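PDB 6YUB: adenylyltransferase and sulfurtransferase uba4 from Chaetomium thermophilum, which probably activates a ubiquitin-like sulfur-carrier protein by adenylating its C-terminal glycine and then, as the whole enzyme, transfers sulfur to it, for tRNA thiolation and molybdenum cofactor synthesis. Local coordinates for residues B[8-13]-B[101-106]. Numbering follows the deposited sequence.
Sequences SKEEIE and NPLPVY
The branched end of Leu-103 covers one face of the Glu-10 carboxylate, both methyls on the same side of its plane, with OE1 of Glu-10 3.5 Å from CD2 of Leu-103. The other carboxylate oxygen, OE2, is engaged in a salt bridge with Arg-14. The second flat group, the ring of Tyr-106, has its neighbours within its own segment and on helix 89-100: the carbonyl carbon of Pro-104 lies over one face, offset toward the rim, and Asn-101 O sits at the edge, in the ring plane, where it is bonded to the hydroxyl OH at 2.7 Å.

Between the two segments the interaction is wholly van der Waals, and it illustrates how one leucine can dock a connecting loop on the start of a helix without a hydrogen bond. Leu-103 and Glu-10 approach from opposite directions; CD1 touches Glu-10 CG at 3.6 Å and Glu-11 CG at 3.9 Å, so the methyl rests against the aliphatic portions of two acidic residues.

Each side is braced internally. Glu-11 has CG beside its backbone N (chi1 -48°) and an extended chain beyond it, which carries OE1 back to Ser-8 N; this 2.8 Å bond is nearly straight, at 177°, and uses the anti lone pair. The reciprocal bond from Glu-11 N to Ser-8 OG is weak, at 3.4 Å, and completes a capping box. On the other side Leu-103 N donates to Asn-101 OD1 at 3.2 Å from above the carbonyl plane, while Asn-101 ND2 reaches Ala-54 O and Tyr-15 OH.

Leu-103, whose N closes an Asx turn, thus packs on the capped first turn of helix 9-19. That turn opens connection 101-104, leading from helix 89-100 into strand 105-109, the outermost parallel strand of the Rossmann-like fold in this N-terminal, ThiF-type adenylyltransferase part.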
# COMPACT_ATOMS: atom_id res chain seq x y z
N SER B 8 -29.79 15.71 6.50
CA SER B 8 -30.51 16.63 5.61
C SER B 8 -30.64 15.99 4.22
O SER B 8 -29.96 15.04 3.92
CB SER B 8 -29.86 18.00 5.45
OG SER B 8 -28.69 17.88 4.72
N LYS B 9 -31.51 16.52 3.38
CA LYS B 9 -31.63 16.02 2.04
C LYS B 9 -30.31 16.05 1.29
O LYS B 9 -30.09 15.14 0.57
CB LYS B 9 -32.67 16.80 1.25
CG LYS B 9 -33.82 15.95 0.74
CD LYS B 9 -34.48 15.19 1.87
CE LYS B 9 -35.73 14.44 1.43
NZ LYS B 9 -36.87 15.36 1.23
N GLU B 10 -29.47 17.08 1.40
CA GLU B 10 -28.16 17.15 0.66
C GLU B 10 -27.22 16.04 1.16
O GLU B 10 -26.47 15.46 0.43
CB GLU B 10 -27.39 18.55 0.66
CG GLU B 10 -25.90 18.61 1.13
CD GLU B 10 -24.81 19.19 0.11
OE1 GLU B 10 -24.45 20.37 0.17
OE2 GLU B 10 -24.25 18.50 -0.76
N GLU B 11 -27.21 15.84 2.46
CA GLU B 11 -26.32 14.79 3.08
C GLU B 11 -26.75 13.34 2.61
O GLU B 11 -25.95 12.51 2.33
CB GLU B 11 -26.19 14.86 4.63
CG GLU B 11 -25.90 16.28 5.13
CD GLU B 11 -26.04 16.44 6.66
OE1 GLU B 11 -27.11 16.15 7.20
OE2 GLU B 11 -25.12 16.85 7.38
N ILE B 12 -28.04 13.07 2.54
CA ILE B 12 -28.53 11.78 2.04
C ILE B 12 -27.97 11.50 0.65
O ILE B 12 -27.46 10.41 0.38
CB ILE B 12 -30.07 11.76 2.04
CG1 ILE B 12 -30.59 11.67 3.48
CG2 ILE B 12 -30.59 10.61 1.19
CD1 ILE B 12 -32.05 12.05 3.63
N GLU B 13 -28.04 12.48 -0.25
CA GLU B 13 -27.51 12.30 -1.59
C GLU B 13 -26.00 12.18 -1.58
O GLU B 13 -25.43 11.32 -2.26
CB GLU B 13 -27.95 13.46 -2.49
CG GLU B 13 -27.24 13.53 -3.84
CD GLU B 13 -27.79 14.65 -4.73
OE1 GLU B 13 -28.86 15.19 -4.39
OE2 GLU B 13 -27.16 14.98 -5.76
N ASN B 101 -15.73 18.72 -0.07
CA ASN B 101 -16.93 18.66 0.75
C ASN B 101 -16.99 19.89 1.65
O ASN B 101 -16.21 20.00 2.60
CB ASN B 101 -16.94 17.38 1.59
CG ASN B 101 -18.27 17.12 2.25
OD1 ASN B 101 -19.17 17.97 2.21
ND2 ASN B 101 -18.41 15.95 2.86
N PRO B 102 -17.89 20.84 1.37
CA PRO B 102 -17.98 22.05 2.21
C PRO B 102 -18.86 21.91 3.44
O PRO B 102 -19.04 22.90 4.16
CB PRO B 102 -18.58 23.08 1.23
CG PRO B 102 -19.48 22.25 0.35
CD PRO B 102 -18.78 20.91 0.19
N LEU B 103 -19.42 20.73 3.71
CA LEU B 103 -20.33 20.58 4.83
C LEU B 103 -19.60 20.44 6.17
O LEU B 103 -20.10 20.93 7.19
CB LEU B 103 -21.25 19.37 4.60
CG LEU B 103 -22.10 19.42 3.34
CD1 LEU B 103 -23.11 18.29 3.32
CD2 LEU B 103 -22.81 20.76 3.21
N PRO B 104 -18.44 19.79 6.23
CA PRO B 104 -17.74 19.68 7.51
C PRO B 104 -17.15 21.01 7.95
O PRO B 104 -16.91 21.92 7.15
CB PRO B 104 -16.62 18.66 7.23
CG PRO B 104 -16.99 17.99 5.95
CD PRO B 104 -17.77 19.01 5.17
N VAL B 105 -16.91 21.11 9.26
CA VAL B 105 -16.23 22.27 9.84
C VAL B 105 -14.74 21.96 9.91
O VAL B 105 -14.33 20.91 10.43
CB VAL B 105 -16.79 22.59 11.23
CG1 VAL B 105 -16.01 23.74 11.86
CG2 VAL B 105 -18.27 22.94 11.14
N TYR B 106 -13.92 22.87 9.39
CA TYR B 106 -12.47 22.71 9.37
C TYR B 106 -11.85 23.70 10.35
O TYR B 106 -12.15 24.90 10.29
CB TYR B 106 -11.92 22.91 7.96
CG TYR B 106 -12.50 21.95 6.96
CD1 TYR B 106 -12.08 20.62 6.91
CD2 TYR B 106 -13.48 22.35 6.06
CE1 TYR B 106 -12.62 19.73 6.00
CE2 TYR B 106 -14.03 21.47 5.14
CZ TYR B 106 -13.59 20.15 5.12
OH TYR B 106 -14.12 19.26 4.22